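Local coordinates for chromosome replication initiation inhibitor protein (Agrobacterium tumefaciens, PDB 3FD3), which probably acts as a DNA-binding transcription regulator of the LysR family, of which this chain is the C-terminal effector-binding domain, at residues P101-Q112 against A140-L149; R1-A10 against D29-D38. All coordinates share one frame; numbering follows the deposited sequence.

The two contacts sit on opposite sides of the chain's centre in a LysR effector-binding domain, their own centres about 27 Å apart, and come in series along the sequence: contact 2 closes before contact 1 opens. Both reach the mixed sheet of six strands, at its two outer strands within the chain, 31-36 in contact 2 and 148-151 in contact 1. They also meet directly. Phe105 CZ packs on Ala10 CB at 3.7 Å, and Asn106 ND2 lies 2.8 Å from Asp38 O, probably a hydrogen bond, so the loop after strand 102-104 meets the ends of the strands of contact 2. Each contact also touches the second subunit.

Contact 1. Residues P101-Q112 against A140-L149; sequences PGLTFNQKDRLQ and ASLAGMGWGL. With CA (calcium ion), chain B.
A calcium site closes this contact, where strand 102-104 and the start of helix 111-120 meet the end of helix 134-142 and strand 148-151 in the LysR effector-binding domain. A single bridge joins Gly102 to Trp147: Trp147 N donates to Pro101 O, and Leu103 N returns a bond to Trp147 O at 2.8 Å. Gly102 CA sits over one face of the five-membered ring of Trp147, 4.0 Å from its centroid, a CH-pi contact. Further along the ring, Gln112 CB approaches Trp147 CH2 obliquely. Leu103 carries the apolar part, its CD1 reaching Ala140 CB at 3.9 Å beside Ser141 OG, which bonds to Phe137 O. With Gly146 bare of a side chain, the leucine packs close to the backbone there.

Gln112 is bent at chi2 (68°), which brings its amide back to Leu149. OE1 takes Leu149 N on a lone pair at 3.0 Å, nearly straight at 169°, while NE2 donates to Asp109 OD2, an atom that also accepts from Phe105 N. Two bonds thus fix the rotation of the amide. Asp109 OD1 accepts from Leu111 N, capping the helix start. Water 1 donates to both Asp109 OD2 and Gln112 OE1 and binds the calcium ion, making these side chains a second shell; the metal also takes water 2, one atom from outside the two segments, and Leu149 O at 2.4 Å.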
loop_
_atom_site.group_PDB
_atom_site.type_symbol
_atom_site.label_atom_id
_atom_site.label_comp_id
_atom_site.label_asym_id
_atom_site.label_seq_id
_atom_site.Cartn_x
_atom_site.Cartn_y
_atom_site.Cartn_z
ATOM N N PRO A 101 17.069 13.874 -4.251
ATOM C CA PRO A 101 16.065 12.914 -4.735
ATOM C C PRO A 101 14.707 13.090 -4.065
ATOM O O PRO A 101 14.581 12.934 -2.852
ATOM C CB PRO A 101 16.661 11.547 -4.350
ATOM C CG PRO A 101 18.095 11.790 -4.254
ATOM C CD PRO A 101 18.255 13.188 -3.715
ATOM N N GLY A 102 13.695 13.385 -4.871
ATOM C CA GLY A 102 12.331 13.405 -4.392
ATOM C C GLY A 102 11.709 12.025 -4.434
ATOM O O GLY A 102 12.287 11.049 -4.981
ATOM N N LEU A 103 10.492 11.971 -3.906
ATOM C CA LEU A 103 9.599 10.837 -4.069
ATOM C C LEU A 103 8.334 11.333 -4.779
ATOM O O LEU A 103 7.749 12.350 -4.375
ATOM C CB LEU A 103 9.212 10.244 -2.720
ATOM C CG LEU A 103 10.359 9.831 -1.815
ATOM C CD1 LEU A 103 9.872 9.536 -0.380
ATOM C CD2 LEU A 103 11.103 8.607 -2.422
ATOM N N THR A 104 7.923 10.618 -5.820
ATOM C CA THR A 104 6.708 10.954 -6.586
ATOM C C THR A 104 5.884 9.675 -6.752
ATOM O O THR A 104 6.416 8.621 -7.069
ATOM C CB THR A 104 7.054 11.606 -7.943
ATOM O OG1 THR A 104 7.985 12.695 -7.746
ATOM C CG2 THR A 104 5.770 12.149 -8.643
ATOM N N PHE A 105 4.583 9.757 -6.516
ATOM C CA PHE A 105 3.747 8.559 -6.440
ATOM C C PHE A 105 3.582 7.982 -7.857
ATOM O O PHE A 105 3.814 6.801 -8.085
ATOM C CB PHE A 105 2.406 8.931 -5.782
ATOM C CG PHE A 105 1.558 7.771 -5.381
ATOM C CD1 PHE A 105 0.864 7.041 -6.330
ATOM C CD2 PHE A 105 1.406 7.433 -4.045
ATOM C CE1 PHE A 105 0.054 5.970 -5.964
ATOM C CE2 PHE A 105 0.591 6.361 -3.677
ATOM C CZ PHE A 105 -0.068 5.648 -4.605
ATOM N N ASN A 106 3.205 8.828 -8.804
ATOM C CA ASN A 106 3.074 8.453 -10.192
ATOM C C ASN A 106 3.033 9.733 -11.027
ATOM O O ASN A 106 3.261 10.809 -10.497
ATOM C CB ASN A 106 1.857 7.543 -10.442
ATOM C CG ASN A 106 0.544 8.211 -10.101
ATOM O OD1 ASN A 106 0.424 9.448 -10.138
ATOM N ND2 ASN A 106 -0.478 7.392 -9.820
ATOM N N GLN A 107 2.748 9.636 -12.311
ATOM C CA GLN A 107 2.855 10.812 -13.175
ATOM C C GLN A 107 1.762 11.850 -12.930
ATOM O O GLN A 107 1.875 12.973 -13.386
ATOM C CB GLN A 107 2.899 10.383 -14.642
ATOM C CG GLN A 107 4.170 9.591 -14.942
ATOM C CD GLN A 107 4.251 9.070 -16.349
ATOM O OE1 GLN A 107 4.950 9.642 -17.191
ATOM N NE2 GLN A 107 3.546 7.969 -16.621
ATOM N N LYS A 108 0.724 11.484 -12.205
ATOM C CA LYS A 108 -0.350 12.411 -11.842
ATOM C C LYS A 108 -0.189 13.067 -10.480
ATOM O O LYS A 108 -1.034 13.884 -10.079
ATOM C CB LYS A 108 -1.682 11.671 -11.923
ATOM C CG LYS A 108 -1.994 11.328 -13.365
ATOM C CD LYS A 108 -3.362 10.776 -13.577
ATOM C CE LYS A 108 -3.582 10.504 -15.047
ATOM N NZ LYS A 108 -4.999 10.219 -15.327
ATOM N N ASP A 109 0.884 12.717 -9.771
ATOM C CA ASP A 109 1.117 13.219 -8.425
ATOM C C ASP A 109 1.755 14.598 -8.516
ATOM O O ASP A 109 2.957 14.713 -8.839
ATOM C CB ASP A 109 2.020 12.251 -7.658
ATOM C CG ASP A 109 2.442 12.758 -6.292
ATOM O OD1 ASP A 109 1.904 13.777 -5.802
ATOM O OD2 ASP A 109 3.361 12.128 -5.685
ATOM N N ARG A 110 0.964 15.616 -8.165
ATOM C CA ARG A 110 1.406 17.010 -8.226
ATOM C C ARG A 110 1.775 17.577 -6.864
ATOM O O ARG A 110 2.099 18.763 -6.748
ATOM C CB ARG A 110 0.316 17.891 -8.860
ATOM C CG ARG A 110 0.121 17.641 -10.337
ATOM C CD ARG A 110 -0.997 18.508 -10.919
ATOM N NE ARG A 110 -0.639 19.927 -10.988
ATOM C CZ ARG A 110 -1.381 20.916 -10.495
ATOM N NH1 ARG A 110 -2.531 20.651 -9.893
ATOM N NH2 ARG A 110 -0.971 22.170 -10.612
ATOM N N LEU A 111 1.737 16.748 -5.821
ATOM C CA LEU A 111 1.924 17.278 -4.459
ATOM C C LEU A 111 3.311 17.869 -4.171
ATOM O O LEU A 111 3.428 18.904 -3.514
ATOM C CB LEU A 111 1.567 16.221 -3.397
ATOM C CG LEU A 111 0.145 15.653 -3.415
ATOM C CD1 LEU A 111 -0.104 14.876 -2.104
ATOM C CD2 LEU A 111 -0.941 16.712 -3.649
ATOM N N GLN A 112 4.368 17.225 -4.640
ATOM C CA GLN A 112 5.703 17.754 -4.400
ATOM C C GLN A 112 5.865 19.059 -5.181
ATOM O O GLN A 112 6.405 20.025 -4.657
ATOM C CB GLN A 112 6.783 16.778 -4.852
ATOM C CG GLN A 112 6.971 15.592 -3.913
ATOM C CD GLN A 112 5.798 14.632 -3.884
ATOM O OE1 GLN A 112 5.378 14.195 -2.815
ATOM N NE2 GLN A 112 5.301 14.253 -5.061
ATOM N N ALA A 140 10.300 4.998 2.650
ATOM C CA ALA A 140 11.393 5.586 1.871
ATOM C C ALA A 140 11.880 6.873 2.519
ATOM O O ALA A 140 13.069 7.171 2.523
ATOM C CB ALA A 140 10.915 5.867 0.468
ATOM N N SER A 141 10.947 7.650 3.062
ATOM C CA SER A 141 11.288 8.890 3.769
ATOM C C SER A 141 12.108 8.593 5.010
ATOM O O SER A 141 13.171 9.206 5.224
ATOM C CB SER A 141 10.032 9.658 4.166
ATOM O OG SER A 141 9.228 9.950 3.035
ATOM N N LEU A 142 11.661 7.603 5.793
ATOM C CA LEU A 142 12.365 7.195 7.006
ATOM C C LEU A 142 13.766 6.627 6.700
ATOM O O LEU A 142 14.689 6.821 7.475
ATOM C CB LEU A 142 11.557 6.135 7.750
ATOM C CG LEU A 142 10.330 6.614 8.501
ATOM C CD1 LEU A 142 9.443 5.400 8.840
ATOM C CD2 LEU A 142 10.781 7.390 9.802
ATOM N N ALA A 143 13.881 5.918 5.578
ATOM C CA ALA A 143 15.111 5.250 5.182
ATOM C C ALA A 143 16.119 6.204 4.569
ATOM O O ALA A 143 17.219 5.774 4.184
ATOM C CB ALA A 143 14.807 4.124 4.211
ATOM N N GLY A 144 15.776 7.488 4.448
ATOM C CA GLY A 144 16.713 8.483 3.886
ATOM C C GLY A 144 16.847 8.456 2.368
ATOM O O GLY A 144 17.838 8.914 1.800
HETATM N N MSE A 145 15.859 7.850 1.709
HETATM C CA MSE A 145 15.914 7.614 0.274
HETATM C C MSE A 145 15.484 8.851 -0.546
HETATM O O MSE A 145 15.985 9.106 -1.623
HETATM C CB MSE A 145 15.009 6.415 -0.003
HETATM C CG MSE A 145 15.182 5.849 -1.231
HETATM SE SE MSE A 145 14.152 4.176 -1.373
HETATM C CE MSE A 145 13.974 4.446 -3.144
ATOM N N GLY A 146 14.553 9.623 0.000
ATOM C CA GLY A 146 14.041 10.795 -0.682
ATOM C C GLY A 146 13.199 11.600 0.267
ATOM O O GLY A 146 12.987 11.201 1.418
ATOM N N TRP A 147 12.792 12.769 -0.211
ATOM C CA TRP A 147 11.794 13.602 0.466
ATOM C C TRP A 147 10.474 13.549 -0.298
ATOM O O TRP A 147 10.451 13.355 -1.492
ATOM C CB TRP A 147 12.271 15.039 0.600
ATOM C CG TRP A 147 12.265 15.807 -0.727
ATOM C CD1 TRP A 147 13.259 15.857 -1.651
ATOM C CD2 TRP A 147 11.192 16.589 -1.247
ATOM N NE1 TRP A 147 12.884 16.622 -2.713
ATOM C CE2 TRP A 147 11.611 17.084 -2.497
ATOM C CE3 TRP A 147 9.910 16.912 -0.783
ATOM C CZ2 TRP A 147 10.800 17.913 -3.281
ATOM C CZ3 TRP A 147 9.100 17.711 -1.573
ATOM C CH2 TRP A 147 9.546 18.197 -2.804
ATOM N N GLY A 148 9.369 13.722 0.419
ATOM C CA GLY A 148 8.075 13.730 -0.230
ATOM C C GLY A 148 6.972 14.151 0.703
ATOM O O GLY A 148 7.199 14.344 1.898
ATOM N N LEU A 149 5.779 14.312 0.126
ATOM C CA LEU A 149 4.605 14.714 0.899
ATOM C C LEU A 149 3.918 13.476 1.460
ATOM O O LEU A 149 3.557 12.552 0.717
ATOM C CB LEU A 149 3.652 15.526 0.036
ATOM C CG LEU A 149 3.962 17.024 -0.139
ATOM C CD1 LEU A 149 3.684 17.798 1.135
ATOM C CD2 LEU A 149 5.436 17.252 -0.557
HETATM CA CA CA B . 2.435 11.358 -1.057
HETATM O O HOH W 1 2.984 12.713 -2.817
HETATM O O HOH W 2 1.519 9.587 0.293
#

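Contact 2. Residues R1-A10 against D29-D38; sequences RVTLNIATNA and DYLVNIAVDD
Strands 3-8 and 31-36 run parallel, their axes 27° apart and 4.3 Å at closest approach, with Thr3 opposite Leu31 and the pairing kept in step through Thr8 and Val36. Leu4, Ile6 and Thr8 each donate to and accept from strand 31-36 or its end; Ile6 N, for instance, bonds to Asn33 O and Ile6 O receives Ala35 N at 2.8 Å.

On one face Leu4 meets Tyr30. Its CD1 lies over the phenol ring, 4.1 Å from the centroid, a CH-pi contact offset toward the rim, while Val2 CG1 stands at the ring edge. The Leu4 torsion that sets CG beside the backbone N (chi1 -57°) turns CG and both methyls against the ring, with CG 3.6 Å from Tyr30 CD1. Ile6 CD1 continues the row against Val32 CG1, and Thr8 CG2 against Ile34 CG2; Phe17 of helix 17-26 covers Ile6 and Thr8. On the other face, Thr3 CG2 touches Asn33 CB, and Asn5 OD1 approaches the same CB at 3.3 Å with the two amide planes almost perpendicular. Trp45 of helix 42-47 lies on Ala7 and Ala35.

At the N-terminal end of the pair, in one of its two conformers, the aliphatic part of Arg1 crosses Leu31 at about a right angle, its NH2 weakly bonded to Asp29 O and its NH1 bonded to Arg99 O of the second subunit. At the far end, in one of two conformers, Asp38 OD1 accepts Ala10 N at 2.9 Å, at the first turn of helix 10-13, for which Asn9 is the N-cap residue.

With helices 10-13 and 17-26 between the two strands, this is a right-handed beta-alpha-beta crossover, the opening unit of the periplasmic-binding-protein-like fold of LysR effector domains.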
loop_
_atom_site.group_PDB
_atom_site.type_symbol
_atom_site.label_atom_id
_atom_site.label_comp_id
_atom_site.label_asym_id
_atom_site.label_seq_id
_atom_site.Cartn_x
_atom_site.Cartn_y
_atom_site.Cartn_z
ATOM N N ARG A 1 -24.347 -12.847 0.338
ATOM C CA ARG A 1 -24.100 -11.435 0.738
ATOM C C ARG A 1 -24.064 -10.536 -0.507
ATOM O O ARG A 1 -23.728 -10.991 -1.596
ATOM C CB ARG A 1 -22.772 -11.334 1.520
ATOM C CG ARG A 1 -22.748 -12.111 2.850
ATOM C CD ARG A 1 -21.351 -12.702 3.137
ATOM N NE ARG A 1 -21.202 -13.293 4.474
ATOM C CZ ARG A 1 -21.203 -12.579 5.596
ATOM N NH1 ARG A 1 -21.034 -13.166 6.775
ATOM N NH2 ARG A 1 -21.361 -11.262 5.534
ATOM N N VAL A 2 -24.417 -9.266 -0.342
ATOM C CA VAL A 2 -24.293 -8.276 -1.416
ATOM C C VAL A 2 -22.902 -7.628 -1.319
ATOM O O VAL A 2 -22.468 -7.258 -0.227
ATOM C CB VAL A 2 -25.394 -7.215 -1.312
ATOM C CG1 VAL A 2 -25.143 -6.062 -2.276
ATOM C CG2 VAL A 2 -26.791 -7.889 -1.571
ATOM N N THR A 3 -22.221 -7.489 -2.448
ATOM C CA THR A 3 -20.924 -6.817 -2.474
ATOM C C THR A 3 -21.053 -5.379 -2.976
ATOM O O THR A 3 -21.634 -5.153 -4.040
ATOM C CB THR A 3 -19.928 -7.568 -3.338
ATOM O OG1 THR A 3 -19.723 -8.868 -2.770
ATOM C CG2 THR A 3 -18.579 -6.805 -3.409
ATOM N N LEU A 4 -20.519 -4.434 -2.196
ATOM C CA LEU A 4 -20.540 -3.006 -2.500
ATOM C C LEU A 4 -19.214 -2.586 -3.095
ATOM O O LEU A 4 -18.172 -2.737 -2.444
ATOM C CB LEU A 4 -20.776 -2.195 -1.222
ATOM C CG LEU A 4 -22.032 -2.508 -0.417
ATOM C CD1 LEU A 4 -22.137 -1.556 0.748
ATOM C CD2 LEU A 4 -23.260 -2.400 -1.350
ATOM N N ASN A 5 -19.253 -2.063 -4.316
ATOM C CA ASN A 5 -18.052 -1.485 -4.963
ATOM C C ASN A 5 -17.831 -0.022 -4.535
ATOM O O ASN A 5 -18.673 0.857 -4.823
ATOM C CB ASN A 5 -18.212 -1.543 -6.488
ATOM C CG ASN A 5 -18.389 -2.956 -7.018
ATOM O OD1 ASN A 5 -17.932 -3.927 -6.421
ATOM N ND2 ASN A 5 -19.087 -3.079 -8.146
ATOM N N ILE A 6 -16.704 0.246 -3.884
ATOM C CA ILE A 6 -16.375 1.548 -3.322
ATOM C C ILE A 6 -14.943 1.898 -3.736
ATOM O O ILE A 6 -14.083 1.028 -3.797
ATOM C CB ILE A 6 -16.464 1.525 -1.786
ATOM C CG1 ILE A 6 -17.837 1.079 -1.307
ATOM C CG2 ILE A 6 -16.144 2.916 -1.152
ATOM C CD1 ILE A 6 -17.752 0.585 0.185
ATOM N N ALA A 7 -14.708 3.147 -4.086
ATOM C CA ALA A 7 -13.394 3.609 -4.507
ATOM C C ALA A 7 -12.809 4.516 -3.425
ATOM O O ALA A 7 -13.529 5.170 -2.666
ATOM C CB ALA A 7 -13.467 4.372 -5.841
ATOM N N THR A 8 -11.472 4.529 -3.361
ATOM C CA THR A 8 -10.746 5.434 -2.459
ATOM C C THR A 8 -9.408 5.746 -3.103
ATOM O O THR A 8 -8.899 4.938 -3.914
ATOM C CB THR A 8 -10.504 4.825 -1.056
ATOM O OG1 THR A 8 -9.772 5.771 -0.257
ATOM C CG2 THR A 8 -9.717 3.509 -1.116
ATOM N N ASN A 9 -8.860 6.907 -2.752
ATOM C CA ASN A 9 -7.479 7.206 -3.051
ATOM C C ASN A 9 -6.575 6.388 -2.132
ATOM O O ASN A 9 -6.978 5.999 -1.034
ATOM C CB ASN A 9 -7.182 8.726 -2.934
ATOM C CG ASN A 9 -7.488 9.324 -1.513
ATOM O OD1 ASN A 9 -8.397 8.906 -0.822
ATOM N ND2 ASN A 9 -6.782 10.383 -1.159
ATOM N N ALA A 10 -5.338 6.152 -2.560
ATOM C CA ALA A 10 -4.402 5.362 -1.751
ATOM C C ALA A 10 -4.144 5.979 -0.389
ATOM O O ALA A 10 -3.986 5.276 0.612
ATOM C CB ALA A 10 -3.046 5.171 -2.493
ATOM N N ASP A 29 -24.347 -7.099 6.744
ATOM C CA ASP A 29 -24.023 -8.311 6.012
ATOM C C ASP A 29 -23.268 -8.031 4.727
ATOM O O ASP A 29 -22.900 -8.979 4.019
ATOM C CB ASP A 29 -25.312 -9.073 5.708
ATOM C CG ASP A 29 -25.940 -9.611 6.957
ATOM O OD1 ASP A 29 -25.153 -9.924 7.879
ATOM O OD2 ASP A 29 -27.191 -9.716 7.026
ATOM N N TYR A 30 -23.002 -6.755 4.439
ATOM C CA TYR A 30 -22.372 -6.400 3.187
ATOM C C TYR A 30 -20.915 -6.816 3.124
ATOM O O TYR A 30 -20.192 -6.820 4.132
ATOM C CB TYR A 30 -22.449 -4.896 2.956
ATOM C CG TYR A 30 -23.839 -4.409 2.669
ATOM C CD1 TYR A 30 -24.399 -4.580 1.406
ATOM C CD2 TYR A 30 -24.572 -3.727 3.629
ATOM C CE1 TYR A 30 -25.676 -4.109 1.110
ATOM C CE2 TYR A 30 -25.854 -3.230 3.333
ATOM C CZ TYR A 30 -26.388 -3.429 2.066
ATOM O OH TYR A 30 -27.654 -2.972 1.735
ATOM N N LEU A 31 -20.492 -7.158 1.919
ATOM C CA LEU A 31 -19.069 -7.291 1.601
ATOM C C LEU A 31 -18.675 -6.048 0.822
ATOM O O LEU A 31 -19.540 -5.432 0.191
ATOM C CB LEU A 31 -18.850 -8.551 0.760
ATOM C CG LEU A 31 -19.257 -9.874 1.433
ATOM C CD1 LEU A 31 -19.281 -11.030 0.434
ATOM C CD2 LEU A 31 -18.338 -10.164 2.598
ATOM N N VAL A 32 -17.388 -5.697 0.821
ATOM C CA VAL A 32 -16.903 -4.566 0.065
ATOM C C VAL A 32 -15.842 -4.984 -0.947
ATOM O O VAL A 32 -15.057 -5.907 -0.710
ATOM C CB VAL A 32 -16.401 -3.421 0.976
ATOM C CG1 VAL A 32 -17.586 -2.911 1.839
ATOM C CG2 VAL A 32 -15.159 -3.859 1.857
ATOM N N ASN A 33 -15.890 -4.333 -2.097
ATOM C CA ASN A 33 -14.857 -4.453 -3.110
ATOM C C ASN A 33 -14.238 -3.079 -3.233
ATOM O O ASN A 33 -14.870 -2.134 -3.746
ATOM C CB ASN A 33 -15.468 -4.936 -4.418
ATOM C CG ASN A 33 -14.462 -5.012 -5.548
ATOM O OD1 ASN A 33 -13.307 -4.710 -5.394
ATOM N ND2 ASN A 33 -14.923 -5.432 -6.695
ATOM N N ILE A 34 -13.031 -2.952 -2.696
ATOM C CA ILE A 34 -12.352 -1.661 -2.580
ATOM C C ILE A 34 -11.440 -1.443 -3.751
ATOM O O ILE A 34 -10.489 -2.206 -3.975
ATOM C CB ILE A 34 -11.592 -1.546 -1.249
ATOM C CG1 ILE A 34 -12.580 -1.649 -0.102
ATOM C CG2 ILE A 34 -10.839 -0.191 -1.187
ATOM C CD1 ILE A 34 -11.917 -1.872 1.221
ATOM N N ALA A 35 -11.769 -0.442 -4.574
ATOM C CA ALA A 35 -10.948 -0.095 -5.727
ATOM C C ALA A 35 -10.102 1.108 -5.350
ATOM O O ALA A 35 -10.610 2.121 -4.816
ATOM C CB ALA A 35 -11.840 0.230 -6.964
ATOM N N VAL A 36 -8.804 1.026 -5.601
ATOM C CA VAL A 36 -7.914 2.096 -5.193
ATOM C C VAL A 36 -7.583 2.892 -6.455
ATOM O O VAL A 36 -7.066 2.342 -7.433
ATOM C CB VAL A 36 -6.630 1.533 -4.524
ATOM C CG1 VAL A 36 -5.694 2.680 -4.045
ATOM C CG2 VAL A 36 -6.979 0.546 -3.409
ATOM N N ASP A 37 -7.895 4.176 -6.456
ATOM C CA ASP A 37 -7.771 4.979 -7.642
ATOM C C ASP A 37 -6.678 5.979 -7.384
ATOM O O ASP A 37 -6.831 6.841 -6.521
ATOM C CB ASP A 37 -9.049 5.755 -7.901
ATOM C CG ASP A 37 -8.913 6.718 -9.060
ATOM O OD1 ASP A 37 -8.150 6.407 -10.014
ATOM O OD2 ASP A 37 -9.544 7.783 -8.985
ATOM N N ASP A 38 -5.565 5.895 -8.082
ATOM C CA ASP A 38 -4.653 7.046 -8.079
ATOM C C ASP A 38 -4.241 7.414 -9.491
ATOM O O ASP A 38 -3.189 8.010 -9.705
ATOM C CB ASP A 38 -3.462 6.817 -7.152
ATOM C CG ASP A 38 -3.896 6.432 -5.747
ATOM O OD1 ASP A 38 -4.476 7.283 -5.036
ATOM O OD2 ASP A 38 -3.678 5.268 -5.383
HETATM O O HOH W 3 -25.160 -8.806 2.267
#